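Envelope glycoprotein (Thogoto virus, PDB 5XEA) probably attaches the virus to its host-cell receptor and later induces fusion of the virion with the host membrane. Local coordinates at residues 27-32 and 201-206; 41-46 and 78-83; 50-55 and 66-71; 320-325 and 342-347. All coordinates share one frame; numbering follows the deposited sequence.

Contact 1: 27-32 and 201-206; sequences LYSATR and EVKISC
Tyr28 and Ile204 exchange a pair of backbone hydrogen bonds, as do Ala30 and Val202, which sets strands 27-32 and 201-206 in regular antiparallel register. Their directions differ by 144°, a departure from strict antiparallel that reflects the twist of the strands. Tyr28 N reaches Ile204 O at 2.9 Å, and Val202 N reaches Ala30 O at the same 2.9 Å. Between these two hydrogen-bonded pairs lies the non-hydrogen-bonded pair Ser29 and Lys203, where Lys203 CA makes a CA-H...O contact with Tyr28 O.

The two faces differ in chemistry. On the face of Ser29, Thr31 and Lys203, the Glu201 chain bends at chi2 (-68°) and swings its carboxylate alongside Thr31; Thr31 OG1 donates to Glu201 OE1 at 3.2 Å, on the syn side and 25° out of the carboxylate plane. The aliphatic part of Lys203 passes Ser29, with CE 3.2 Å from Ser29 OG. The other face is mainly apolar. Ala30 CB meets Ile204 CD1 at 4.2 Å, and Cys206 SG approaches Tyr28 CD2 obliquely at 3.8 Å, a sulfur-aromatic contact. Val202 CG1 sits 3.9 Å from the plane of the Arg32 guanidinium, over its centre, while Glu200 and Asp226 hold the charged end in salt bridges.

These are the two central strands of a six-stranded antiparallel sheet. Strand 243-247 flanks strand 24-35 and packs Phe247 against Tyr28 and Ala30; strand 221-226 borders strand 197-209 and is stapled to it by the Cys206-Cys224 disulfide.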
loop_
_atom_site.group_PDB
_atom_site.type_symbol
_atom_site.label_atom_id
_atom_site.label_comp_id
_atom_site.label_asym_id
_atom_site.label_seq_id
_atom_site.Cartn_x
_atom_site.Cartn_y
_atom_site.Cartn_z
ATOM N N LEU B 27 -7.215 29.867 3.417
ATOM C CA LEU B 27 -7.435 29.485 4.804
ATOM C C LEU B 27 -8.947 29.418 4.977
ATOM O O LEU B 27 -9.618 30.450 5.060
ATOM C CB LEU B 27 -6.796 30.465 5.777
ATOM C CG LEU B 27 -5.744 29.804 6.668
ATOM C CD1 LEU B 27 -4.591 29.302 5.816
ATOM C CD2 LEU B 27 -5.253 30.758 7.744
ATOM N N TYR B 28 -9.480 28.199 4.991
ATOM C CA TYR B 28 -10.913 27.986 5.129
ATOM C C TYR B 28 -11.290 27.842 6.596
ATOM O O TYR B 28 -10.609 27.162 7.368
ATOM C CB TYR B 28 -11.356 26.742 4.359
ATOM C CG TYR B 28 -11.488 26.950 2.872
ATOM C CD1 TYR B 28 -11.598 28.227 2.337
ATOM C CD2 TYR B 28 -11.509 25.870 1.999
ATOM C CE1 TYR B 28 -11.724 28.422 0.967
ATOM C CE2 TYR B 28 -11.634 26.053 0.631
ATOM C CZ TYR B 28 -11.740 27.329 0.122
ATOM O OH TYR B 28 -11.867 27.514 -1.238
ATOM N N SER B 29 -12.377 28.501 6.979
ATOM C CA SER B 29 -12.944 28.296 8.296
ATOM C C SER B 29 -13.844 27.070 8.269
ATOM O O SER B 29 -14.606 26.856 7.322
ATOM C CB SER B 29 -13.727 29.526 8.749
ATOM O OG SER B 29 -12.856 30.504 9.287
ATOM N N ALA B 30 -13.742 26.258 9.314
ATOM C CA ALA B 30 -14.579 25.076 9.407
ATOM C C ALA B 30 -14.763 24.694 10.864
ATOM O O ALA B 30 -13.938 25.011 11.726
ATOM C CB ALA B 30 -13.986 23.897 8.623
ATOM N N THR B 31 -15.873 24.014 11.120
ATOM C CA THR B 31 -16.085 23.324 12.381
ATOM C C THR B 31 -15.509 21.920 12.241
ATOM O O THR B 31 -15.903 21.168 11.344
ATOM C CB THR B 31 -17.569 23.268 12.736
ATOM O OG1 THR B 31 -18.121 24.592 12.726
ATOM C CG2 THR B 31 -17.751 22.666 14.114
ATOM N N ARG B 32 -14.564 21.584 13.105
ATOM C CA ARG B 32 -13.911 20.290 13.085
ATOM C C ARG B 32 -14.363 19.478 14.288
ATOM O O ARG B 32 -14.393 19.987 15.413
ATOM C CB ARG B 32 -12.397 20.442 13.097
ATOM C CG ARG B 32 -11.688 19.132 12.925
ATOM C CD ARG B 32 -10.213 19.325 12.939
ATOM N NE ARG B 32 -9.739 19.563 14.287
ATOM C CZ ARG B 32 -8.544 20.063 14.558
ATOM N NH1 ARG B 32 -7.724 20.383 13.567
ATOM N NH2 ARG B 32 -8.172 20.253 15.815
ATOM N N GLU B 201 -13.524 25.214 16.328
ATOM C CA GLU B 201 -13.535 26.126 15.189
ATOM C C GLU B 201 -12.101 26.337 14.731
ATOM O O GLU B 201 -11.248 26.747 15.523
ATOM C CB GLU B 201 -14.188 27.458 15.562
ATOM C CG GLU B 201 -15.547 27.316 16.231
ATOM C CD GLU B 201 -16.615 26.793 15.288
ATOM O OE1 GLU B 201 -16.465 26.978 14.063
ATOM O OE2 GLU B 201 -17.603 26.198 15.771
ATOM N N VAL B 202 -11.836 26.053 13.456
ATOM C CA VAL B 202 -10.468 25.963 12.961
ATOM C C VAL B 202 -10.340 26.711 11.645
ATOM O O VAL B 202 -11.318 26.977 10.944
ATOM C CB VAL B 202 -10.000 24.497 12.761
ATOM C CG1 VAL B 202 -9.981 23.726 14.079
ATOM C CG2 VAL B 202 -10.875 23.811 11.734
ATOM N N LYS B 203 -9.097 27.009 11.301
ATOM C CA LYS B 203 -8.724 27.480 9.978
ATOM C C LYS B 203 -7.850 26.417 9.327
ATOM O O LYS B 203 -6.890 25.932 9.939
ATOM C CB LYS B 203 -7.974 28.811 10.059
ATOM C CG LYS B 203 -8.692 29.875 10.863
ATOM C CD LYS B 203 -9.703 30.612 10.012
ATOM C CE LYS B 203 -10.315 31.758 10.789
ATOM N NZ LYS B 203 -9.258 32.485 11.538
ATOM N N ILE B 204 -8.176 26.053 8.094
ATOM C CA ILE B 204 -7.524 24.945 7.411
ATOM C C ILE B 204 -6.916 25.450 6.113
ATOM O O ILE B 204 -7.610 26.059 5.291
ATOM C CB ILE B 204 -8.516 23.798 7.158
ATOM C CG1 ILE B 204 -8.741 23.053 8.461
ATOM C CG2 ILE B 204 -8.005 22.857 6.091
ATOM C CD1 ILE B 204 -10.085 22.443 8.548
ATOM N N SER B 205 -5.621 25.203 5.936
ATOM C CA SER B 205 -4.957 25.548 4.692
ATOM C C SER B 205 -5.347 24.557 3.603
ATOM O O SER B 205 -5.247 23.335 3.785
ATOM C CB SER B 205 -3.443 25.575 4.883
ATOM O OG SER B 205 -2.962 24.339 5.387
ATOM N N CYS B 206 -5.828 25.090 2.488
ATOM C CA CYS B 206 -6.176 24.327 1.301
ATOM C C CYS B 206 -5.594 25.025 0.083
ATOM O O CYS B 206 -5.491 26.255 0.048
ATOM C CB CYS B 206 -7.697 24.206 1.115
ATOM S SG CYS B 206 -8.595 23.483 2.493
#

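Contact 2: 41-46 and 78-83; sequences LLTAGY and DELLLW
Leu80 pushes its CD1 methyl between Thr43 and Gly45, and is one of the two side chains by which helix 78-83 meets strand 41-46. Its CG lies opposite the backbone N (chi1 -161°), a setting that carries the isobutyl group from the helix towards the strand. CD1 then touches Thr43 CG2 at 3.7 Å and Gly45 N at the same 3.7 Å, while CD2 lies against the backbone, 3.8 Å from Thr43 O. Thr43 answers with its CG2 methyl, and the two side chains slide past each other in opposite directions.

One helical turn along, Trp83 comes in with the rim of its six-membered ring. With chi1 at -70°, CG is anti to the carbonyl carbon, and the indole presents its edge rather than a face to the strand. Trp83 CZ3 lies 3.5 Å from Tyr46 O and 4.0 Å from Gly45 CA, both near the ring plane, and CH2 is 3.7 Å from Tyr46 O. Having no side chain, Gly45 lets the leucine methyl and the indole edge come down onto the backbone itself. Tyr46 points away from the helix at its CB, and its ring meets Phe187.

Further cover comes from Leu190, which packs on Leu80, and from Trp116, whose ring stands nearly perpendicular to that of Trp83. The result is a buried helix-on-sheet packing against the large antiparallel sheet: segment 78-83 of helix 77-86 runs at 109° to segment 41-46, using a leucine and a tryptophan one turn apart, with glycine in the strand as the seat.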
loop_
_atom_site.group_PDB
_atom_site.type_symbol
_atom_site.label_atom_id
_atom_site.label_comp_id
_atom_site.label_asym_id
_atom_site.label_seq_id
_atom_site.Cartn_x
_atom_site.Cartn_y
_atom_site.Cartn_z
ATOM N N LEU B 41 -13.159 0.028 21.635
ATOM C CA LEU B 41 -12.860 -1.209 22.340
ATOM C C LEU B 41 -13.804 -2.287 21.835
ATOM O O LEU B 41 -15.025 -2.183 22.009
ATOM C CB LEU B 41 -12.997 -1.063 23.854
ATOM C CG LEU B 41 -12.426 -2.291 24.560
ATOM C CD1 LEU B 41 -10.905 -2.267 24.506
ATOM C CD2 LEU B 41 -12.932 -2.403 25.991
ATOM N N LEU B 42 -13.248 -3.295 21.182
ATOM C CA LEU B 42 -14.033 -4.423 20.708
ATOM C C LEU B 42 -13.878 -5.553 21.712
ATOM O O LEU B 42 -12.770 -6.053 21.930
ATOM C CB LEU B 42 -13.592 -4.872 19.315
ATOM C CG LEU B 42 -14.098 -6.260 18.908
ATOM C CD1 LEU B 42 -15.605 -6.262 18.689
ATOM C CD2 LEU B 42 -13.365 -6.744 17.669
ATOM N N THR B 43 -14.973 -5.921 22.350
ATOM C CA THR B 43 -15.027 -7.139 23.151
ATOM C C THR B 43 -15.801 -8.178 22.356
ATOM O O THR B 43 -16.949 -7.934 21.960
ATOM C CB THR B 43 -15.676 -6.891 24.512
ATOM O OG1 THR B 43 -14.912 -5.912 25.221
ATOM C CG2 THR B 43 -15.701 -8.183 25.322
ATOM N N ALA B 44 -15.165 -9.316 22.096
ATOM C CA ALA B 44 -15.793 -10.388 21.335
ATOM C C ALA B 44 -15.635 -11.700 22.085
ATOM O O ALA B 44 -14.531 -12.050 22.510
ATOM C CB ALA B 44 -15.199 -10.507 19.930
ATOM N N GLY B 45 -16.733 -12.419 22.241
ATOM C CA GLY B 45 -16.715 -13.688 22.946
ATOM C C GLY B 45 -17.512 -14.749 22.219
ATOM O O GLY B 45 -18.495 -14.459 21.536
ATOM N N TYR B 46 -17.069 -16.002 22.379
ATOM C CA TYR B 46 -17.734 -17.145 21.769
ATOM C C TYR B 46 -17.885 -18.253 22.797
ATOM O O TYR B 46 -17.102 -18.353 23.744
ATOM C CB TYR B 46 -16.979 -17.675 20.525
ATOM C CG TYR B 46 -15.620 -18.283 20.797
ATOM C CD1 TYR B 46 -15.474 -19.650 21.032
ATOM C CD2 TYR B 46 -14.477 -17.488 20.806
ATOM C CE1 TYR B 46 -14.231 -20.198 21.288
ATOM C CE2 TYR B 46 -13.233 -18.029 21.064
ATOM C CZ TYR B 46 -13.109 -19.382 21.300
ATOM O OH TYR B 46 -11.854 -19.906 21.549
ATOM N N ASP B 78 -24.628 -8.824 29.198
ATOM C CA ASP B 78 -24.143 -8.821 30.576
ATOM C C ASP B 78 -23.008 -9.817 30.777
ATOM O O ASP B 78 -22.017 -9.510 31.455
ATOM C CB ASP B 78 -25.295 -9.137 31.527
ATOM C CG ASP B 78 -26.368 -8.066 31.519
ATOM O OD1 ASP B 78 -26.025 -6.881 31.319
ATOM O OD2 ASP B 78 -27.548 -8.419 31.719
ATOM N N GLU B 79 -23.143 -11.027 30.214
ATOM C CA GLU B 79 -22.050 -11.990 30.263
ATOM C C GLU B 79 -20.806 -11.419 29.602
ATOM O O GLU B 79 -19.712 -11.452 30.174
ATOM C CB GLU B 79 -22.461 -13.304 29.583
ATOM C CG GLU B 79 -23.385 -14.200 30.401
ATOM C CD GLU B 79 -23.627 -15.559 29.743
ATOM O OE1 GLU B 79 -24.380 -15.633 28.748
ATOM O OE2 GLU B 79 -23.046 -16.550 30.224
ATOM N N LEU B 80 -20.959 -10.889 28.388
ATOM C CA LEU B 80 -19.809 -10.376 27.645
ATOM C C LEU B 80 -19.068 -9.314 28.446
ATOM O O LEU B 80 -17.832 -9.337 28.541
ATOM C CB LEU B 80 -20.272 -9.818 26.297
ATOM C CG LEU B 80 -19.185 -9.672 25.235
ATOM C CD1 LEU B 80 -18.274 -10.876 25.265
ATOM C CD2 LEU B 80 -19.812 -9.516 23.868
ATOM N N LEU B 81 -19.815 -8.389 29.056
ATOM C CA LEU B 81 -19.212 -7.378 29.917
ATOM C C LEU B 81 -18.379 -8.017 31.023
ATOM O O LEU B 81 -17.241 -7.606 31.277
ATOM C CB LEU B 81 -20.300 -6.472 30.498
ATOM C CG LEU B 81 -20.758 -5.340 29.571
ATOM C CD1 LEU B 81 -22.070 -4.725 30.038
ATOM C CD2 LEU B 81 -19.680 -4.261 29.446
ATOM N N LEU B 82 -18.916 -9.051 31.678
ATOM C CA LEU B 82 -18.159 -9.705 32.736
ATOM C C LEU B 82 -16.958 -10.451 32.169
ATOM O O LEU B 82 -15.882 -10.462 32.779
ATOM C CB LEU B 82 -19.069 -10.646 33.527
ATOM C CG LEU B 82 -18.401 -11.522 34.592
ATOM C CD1 LEU B 82 -17.597 -10.697 35.584
ATOM C CD2 LEU B 82 -19.450 -12.384 35.316
ATOM N N TRP B 83 -17.120 -11.072 30.995
ATOM C CA TRP B 83 -15.993 -11.755 30.368
ATOM C C TRP B 83 -14.871 -10.780 30.056
ATOM O O TRP B 83 -13.698 -11.059 30.331
ATOM C CB TRP B 83 -16.435 -12.456 29.079
ATOM C CG TRP B 83 -17.333 -13.663 29.244
ATOM C CD1 TRP B 83 -18.027 -14.045 30.365
ATOM C CD2 TRP B 83 -17.639 -14.635 28.231
ATOM N NE1 TRP B 83 -18.743 -15.194 30.103
ATOM C CE2 TRP B 83 -18.517 -15.578 28.805
ATOM C CE3 TRP B 83 -17.252 -14.799 26.896
ATOM C CZ2 TRP B 83 -19.020 -16.664 28.088
ATOM C CZ3 TRP B 83 -17.751 -15.883 26.181
ATOM C CH2 TRP B 83 -18.623 -16.803 26.785
#

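Contact 3: 50-55 and 66-71; sequences WVAYCY and CNARLL
Cys54 and Cys66 clasp a beta hairpin, consistent with the fusion domain of a class III fusogen, by a disulfide across a non-hydrogen-bonded pair, their SG atoms 2.1 Å apart with a chi3 of 107°. The tight part of the contact lies on this face. Ala52 and Ala68 bring their CA atoms to 3.8 Å, and Ala68 CB also meets Trp50 CZ2 at 3.5 Å. With CG anti to the backbone N (chi1 174°), the Trp50 indole leans across the partner strand: Arg69 N stands 3.6 Å over its face, offset towards the rim, and Leu70 CD2 abuts its edge. Outside, Arg125 O accepts from Trp50 NE1, and Tyr439 of the second subunit meets the indole edge-to-face.

The reverse face opens to solvent at exposed Asn67, while Val51 stays buried. Here the Arg69 guanidinium is layered between Asn67 ND2, 3.2 Å above its plane, and the side chain of Val51 on the opposite face. Asn67 O accepts twice, from Tyr53 N at 3.0 Å and Arg69 NH1 at 2.9 Å, the two donors arriving from opposite faces of its carbonyl plane.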
loop_
_atom_site.group_PDB
_atom_site.type_symbol
_atom_site.label_atom_id
_atom_site.label_comp_id
_atom_site.label_asym_id
_atom_site.label_seq_id
_atom_site.Cartn_x
_atom_site.Cartn_y
_atom_site.Cartn_z
ATOM N N TRP B 50 -20.386 -29.108 22.322
ATOM C CA TRP B 50 -20.546 -30.360 21.579
ATOM C C TRP B 50 -21.391 -31.292 22.431
ATOM O O TRP B 50 -21.012 -31.600 23.563
ATOM C CB TRP B 50 -19.203 -31.027 21.263
ATOM C CG TRP B 50 -19.301 -32.395 20.627
ATOM C CD1 TRP B 50 -19.043 -33.600 21.227
ATOM C CD2 TRP B 50 -19.694 -32.701 19.277
ATOM N NE1 TRP B 50 -19.247 -34.630 20.333
ATOM C CE2 TRP B 50 -19.646 -34.104 19.132
ATOM C CE3 TRP B 50 -20.076 -31.922 18.178
ATOM C CZ2 TRP B 50 -19.958 -34.752 17.926
ATOM C CZ3 TRP B 50 -20.400 -32.566 16.979
ATOM C CH2 TRP B 50 -20.336 -33.975 16.867
ATOM N N VAL B 51 -22.533 -31.719 21.897
ATOM C CA VAL B 51 -23.444 -32.618 22.604
ATOM C C VAL B 51 -23.695 -33.841 21.726
ATOM O O VAL B 51 -24.257 -33.714 20.629
ATOM C CB VAL B 51 -24.770 -31.922 22.968
ATOM C CG1 VAL B 51 -25.686 -32.873 23.735
ATOM C CG2 VAL B 51 -24.501 -30.653 23.795
ATOM N N ALA B 52 -23.272 -35.015 22.196
ATOM C CA ALA B 52 -23.504 -36.288 21.506
ATOM C C ALA B 52 -24.315 -37.213 22.411
ATOM O O ALA B 52 -23.801 -37.730 23.410
ATOM C CB ALA B 52 -22.187 -36.954 21.095
ATOM N N TYR B 53 -25.566 -37.440 22.043
ATOM C CA TYR B 53 -26.468 -38.341 22.752
ATOM C C TYR B 53 -26.700 -39.568 21.871
ATOM O O TYR B 53 -27.307 -39.466 20.802
ATOM C CB TYR B 53 -27.774 -37.620 23.062
ATOM C CG TYR B 53 -28.786 -38.428 23.849
ATOM C CD1 TYR B 53 -28.557 -38.756 25.180
ATOM C CD2 TYR B 53 -29.987 -38.838 23.269
ATOM C CE1 TYR B 53 -29.498 -39.481 25.918
ATOM C CE2 TYR B 53 -30.933 -39.569 24.001
ATOM C CZ TYR B 53 -30.682 -39.877 25.323
ATOM O OH TYR B 53 -31.607 -40.588 26.057
ATOM N N CYS B 54 -26.226 -40.719 22.308
ATOM C CA CYS B 54 -26.235 -41.908 21.472
ATOM C C CYS B 54 -27.037 -43.001 22.155
ATOM O O CYS B 54 -27.229 -42.972 23.369
ATOM C CB CYS B 54 -24.810 -42.385 21.212
ATOM S SG CYS B 54 -23.759 -41.091 20.482
ATOM N N TYR B 55 -27.507 -43.963 21.363
ATOM C CA TYR B 55 -28.066 -45.201 21.896
ATOM C C TYR B 55 -27.474 -46.376 21.134
ATOM O O TYR B 55 -27.390 -46.352 19.903
ATOM C CB TYR B 55 -29.605 -45.247 21.811
ATOM C CG TYR B 55 -30.185 -46.572 22.295
ATOM C CD1 TYR B 55 -30.174 -46.902 23.645
ATOM C CD2 TYR B 55 -30.718 -47.502 21.398
ATOM C CE1 TYR B 55 -30.699 -48.113 24.097
ATOM C CE2 TYR B 55 -31.251 -48.725 21.851
ATOM C CZ TYR B 55 -31.230 -49.013 23.204
ATOM O OH TYR B 55 -31.727 -50.202 23.683
ATOM N N CYS B 66 -26.589 -41.871 16.790
ATOM C CA CYS B 66 -26.248 -40.705 17.602
ATOM C C CYS B 66 -26.930 -39.451 17.086
ATOM O O CYS B 66 -27.093 -39.258 15.874
ATOM C CB CYS B 66 -24.737 -40.420 17.633
ATOM S SG CYS B 66 -23.708 -41.624 18.503
ATOM N N ASN B 67 -27.299 -38.588 18.032
ATOM C CA ASN B 67 -27.652 -37.195 17.772
ATOM C C ASN B 67 -26.498 -36.371 18.336
ATOM O O ASN B 67 -26.483 -36.034 19.522
ATOM C CB ASN B 67 -28.966 -36.817 18.407
ATOM C CG ASN B 67 -29.331 -35.380 18.157
ATOM O OD1 ASN B 67 -28.867 -34.769 17.195
ATOM N ND2 ASN B 67 -30.154 -34.822 19.032
ATOM N N ALA B 68 -25.521 -36.074 17.478
ATOM C CA ALA B 68 -24.251 -35.458 17.859
ATOM C C ALA B 68 -24.093 -34.179 17.059
ATOM O O ALA B 68 -24.104 -34.223 15.824
ATOM C CB ALA B 68 -23.076 -36.413 17.582
ATOM N N ARG B 69 -23.948 -33.048 17.748
ATOM C CA ARG B 69 -23.985 -31.768 17.056
ATOM C C ARG B 69 -23.404 -30.695 17.956
ATOM O O ARG B 69 -23.289 -30.870 19.174
ATOM C CB ARG B 69 -25.415 -31.387 16.640
ATOM C CG ARG B 69 -26.344 -30.997 17.783
ATOM C CD ARG B 69 -26.803 -32.197 18.598
ATOM N NE ARG B 69 -27.848 -31.855 19.556
ATOM C CZ ARG B 69 -28.220 -32.610 20.593
ATOM N NH1 ARG B 69 -27.627 -33.781 20.854
ATOM N NH2 ARG B 69 -29.199 -32.181 21.380
ATOM N N LEU B 70 -23.036 -29.575 17.332
ATOM C CA LEU B 70 -22.605 -28.386 18.046
ATOM C C LEU B 70 -23.818 -27.524 18.345
ATOM O O LEU B 70 -24.700 -27.364 17.498
ATOM C CB LEU B 70 -21.599 -27.580 17.213
ATOM C CG LEU B 70 -20.266 -28.249 16.909
ATOM C CD1 LEU B 70 -19.555 -27.517 15.745
ATOM C CD2 LEU B 70 -19.390 -28.317 18.191
ATOM N N LEU B 71 -23.839 -26.938 19.539
ATOM C CA LEU B 71 -24.908 -26.034 19.947
ATOM C C LEU B 71 -24.284 -24.728 20.408
ATOM O O LEU B 71 -23.447 -24.729 21.314
ATOM C CB LEU B 71 -25.745 -26.665 21.071
ATOM C CG LEU B 71 -26.450 -27.956 20.694
ATOM C CD1 LEU B 71 -27.126 -28.558 21.916
ATOM C CD2 LEU B 71 -27.462 -27.701 19.583
#

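Contact 4: 320-325 and 342-347; sequences VISSIA and SRFISE
Ser342 meets Ala325 through a water rather than directly. The water donates to Ala325 O at 2.6 Å and more weakly to Ser342 O, and it also hydrogen-bonds Ser342 OG at 2.6 Å. A chi1 of 61° sets that hydroxyl between the backbone N and the carbonyl carbon, where it can share the water with the residue's own, weakly bonded carbonyl.

Two residues on, Phe344 supplies the apolar centre. Its CG is anti to the carbonyl carbon (chi1 -82°), and the ring reaches in to the helix, spanning the turn from Ser322 to Ala325. Ala325 CB touches CE2 of Phe344 obliquely at 3.5 Å, and on the other side of the ring Phe344 CE1 lies 3.5 Å from Ser322 OG. Ser322 O looks onto one face, 4.0 Å above the plane and off towards the rim, while the bridging water lies in the ring plane at its edge.

The segment then turns back to the helix at Glu347. Its O comes within 2.7 Å of Ser322 OG, but the angle is too poor for a hydrogen bond; Lys326, which also makes a cation-pi contact with Phe344, instead bonds both Glu347 O and Ser322 O through NZ, tying the two backbones together. Around this site the third subunit closes in, its Arg334 forming a salt bridge with Glu347 OE1 and its Ile324 packing on Ile324 of the helix.

This trimeric packing fits the C-terminal part of the long central helix of a class III fusogen, with the chain folded back beside it as a short two-stranded sheet, 341-344 with 350-354.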
loop_
_atom_site.group_PDB
_atom_site.type_symbol
_atom_site.label_atom_id
_atom_site.label_comp_id
_atom_site.label_asym_id
_atom_site.label_seq_id
_atom_site.Cartn_x
_atom_site.Cartn_y
_atom_site.Cartn_z
ATOM N N VAL B 320 24.627 45.089 -17.813
ATOM C CA VAL B 320 24.011 46.332 -17.384
ATOM C C VAL B 320 24.900 47.058 -16.388
ATOM O O VAL B 320 25.129 48.276 -16.498
ATOM C CB VAL B 320 22.620 46.055 -16.790
ATOM C CG1 VAL B 320 22.122 47.286 -16.024
ATOM C CG2 VAL B 320 21.655 45.663 -17.903
ATOM N N ILE B 321 25.391 46.334 -15.383
ATOM C CA ILE B 321 26.238 46.957 -14.369
ATOM C C ILE B 321 27.493 47.530 -15.011
ATOM O O ILE B 321 27.933 48.638 -14.679
ATOM C CB ILE B 321 26.573 45.949 -13.259
ATOM C CG1 ILE B 321 25.351 45.759 -12.358
ATOM C CG2 ILE B 321 27.777 46.404 -12.446
ATOM C CD1 ILE B 321 25.382 44.452 -11.551
ATOM N N SER B 322 28.071 46.787 -15.956
ATOM C CA SER B 322 29.270 47.230 -16.657
ATOM C C SER B 322 29.055 48.586 -17.331
ATOM O O SER B 322 29.965 49.422 -17.385
ATOM C CB SER B 322 29.651 46.159 -17.677
ATOM O OG SER B 322 30.944 46.330 -18.188
ATOM N N SER B 323 27.855 48.813 -17.856
ATOM C CA SER B 323 27.546 50.056 -18.532
ATOM C C SER B 323 27.310 51.189 -17.535
ATOM O O SER B 323 27.765 52.316 -17.760
ATOM C CB SER B 323 26.352 49.837 -19.458
ATOM O OG SER B 323 25.666 51.041 -19.685
ATOM N N ILE B 324 26.644 50.919 -16.411
ATOM C CA ILE B 324 26.409 51.981 -15.432
ATOM C C ILE B 324 27.687 52.307 -14.677
ATOM O O ILE B 324 27.942 53.466 -14.340
ATOM C CB ILE B 324 25.294 51.597 -14.443
ATOM C CG1 ILE B 324 24.080 51.076 -15.178
ATOM C CG2 ILE B 324 24.910 52.813 -13.573
ATOM C CD1 ILE B 324 23.200 50.297 -14.289
ATOM N N ALA B 325 28.486 51.283 -14.361
ATOM C CA ALA B 325 29.680 51.465 -13.544
ATOM C C ALA B 325 30.743 52.320 -14.235
ATOM O O ALA B 325 31.566 52.933 -13.546
ATOM C CB ALA B 325 30.277 50.098 -13.154
ATOM N N SER B 342 36.033 52.251 -9.137
ATOM C CA SER B 342 36.475 51.427 -10.253
ATOM C C SER B 342 36.951 52.282 -11.429
ATOM O O SER B 342 36.634 53.461 -11.542
ATOM C CB SER B 342 35.356 50.509 -10.729
ATOM O OG SER B 342 34.245 51.267 -11.167
ATOM N N ARG B 343 37.710 51.653 -12.318
ATOM C CA ARG B 343 38.174 52.301 -13.542
ATOM C C ARG B 343 38.207 51.228 -14.612
ATOM O O ARG B 343 39.017 50.299 -14.535
ATOM C CB ARG B 343 39.555 52.939 -13.369
ATOM C CG ARG B 343 40.101 53.548 -14.655
ATOM C CD ARG B 343 41.521 54.088 -14.462
ATOM N NE ARG B 343 41.608 55.012 -13.339
ATOM C CZ ARG B 343 41.464 56.329 -13.428
ATOM N NH1 ARG B 343 41.226 56.894 -14.603
ATOM N NH2 ARG B 343 41.556 57.079 -12.338
ATOM N N PHE B 344 37.330 51.337 -15.595
ATOM C CA PHE B 344 37.300 50.321 -16.633
ATOM C C PHE B 344 38.452 50.527 -17.596
ATOM O O PHE B 344 38.748 51.657 -18.001
ATOM C CB PHE B 344 35.961 50.333 -17.357
ATOM C CG PHE B 344 34.909 49.582 -16.624
ATOM C CD1 PHE B 344 34.590 48.279 -16.980
ATOM C CD2 PHE B 344 34.295 50.150 -15.520
ATOM C CE1 PHE B 344 33.639 47.577 -16.281
ATOM C CE2 PHE B 344 33.340 49.443 -14.812
ATOM C CZ PHE B 344 33.014 48.153 -15.196
ATOM N N ILE B 345 39.136 49.435 -17.915
ATOM C CA ILE B 345 40.193 49.454 -18.915
ATOM C C ILE B 345 39.779 48.752 -20.192
ATOM O O ILE B 345 40.511 48.832 -21.193
ATOM C CB ILE B 345 41.499 48.845 -18.366
ATOM C CG1 ILE B 345 41.317 47.353 -18.115
ATOM C CG2 ILE B 345 41.923 49.582 -17.095
ATOM C CD1 ILE B 345 42.552 46.675 -17.617
ATOM N N SER B 346 38.639 48.072 -20.189
ATOM C CA SER B 346 38.010 47.549 -21.394
ATOM C C SER B 346 36.503 47.502 -21.144
ATOM O O SER B 346 36.000 48.123 -20.199
ATOM C CB SER B 346 38.599 46.180 -21.757
ATOM O OG SER B 346 38.140 45.202 -20.852
ATOM N N GLU B 347 35.779 46.767 -21.994
ATOM C CA GLU B 347 34.334 46.640 -21.818
ATOM C C GLU B 347 34.006 46.007 -20.480
ATOM O O GLU B 347 33.202 46.540 -19.706
ATOM C CB GLU B 347 33.734 45.816 -22.955
ATOM C CG GLU B 347 33.382 46.649 -24.161
ATOM C CD GLU B 347 32.388 47.742 -23.817
ATOM O OE1 GLU B 347 31.196 47.420 -23.617
ATOM O OE2 GLU B 347 32.801 48.919 -23.721
HETATM O O HOH W 1 34.134 52.790 -13.307
#

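Overall arrangement
The four contacts are strung along an elongated subunit. Contacts 2 and 3 share strand 40-56 and so belong to one sheet, their centres 28 Å apart: strand 65-72 pairs with its outer part, while helix 77-86 covers its inner part. Contact 1 lies in a separate sheet, 40 Å from contact 2 between centres, and its strands bracket both of them in sequence. Contact 4 stands at the opposite end, with centres 55 Å from contact 1 and 108 Å from contact 3, yet both ends touch the second subunit. No catalytic site is involved; a sugar of a protein-attached glycan lies about 6 Å from the Thr31 side chain in contact 1.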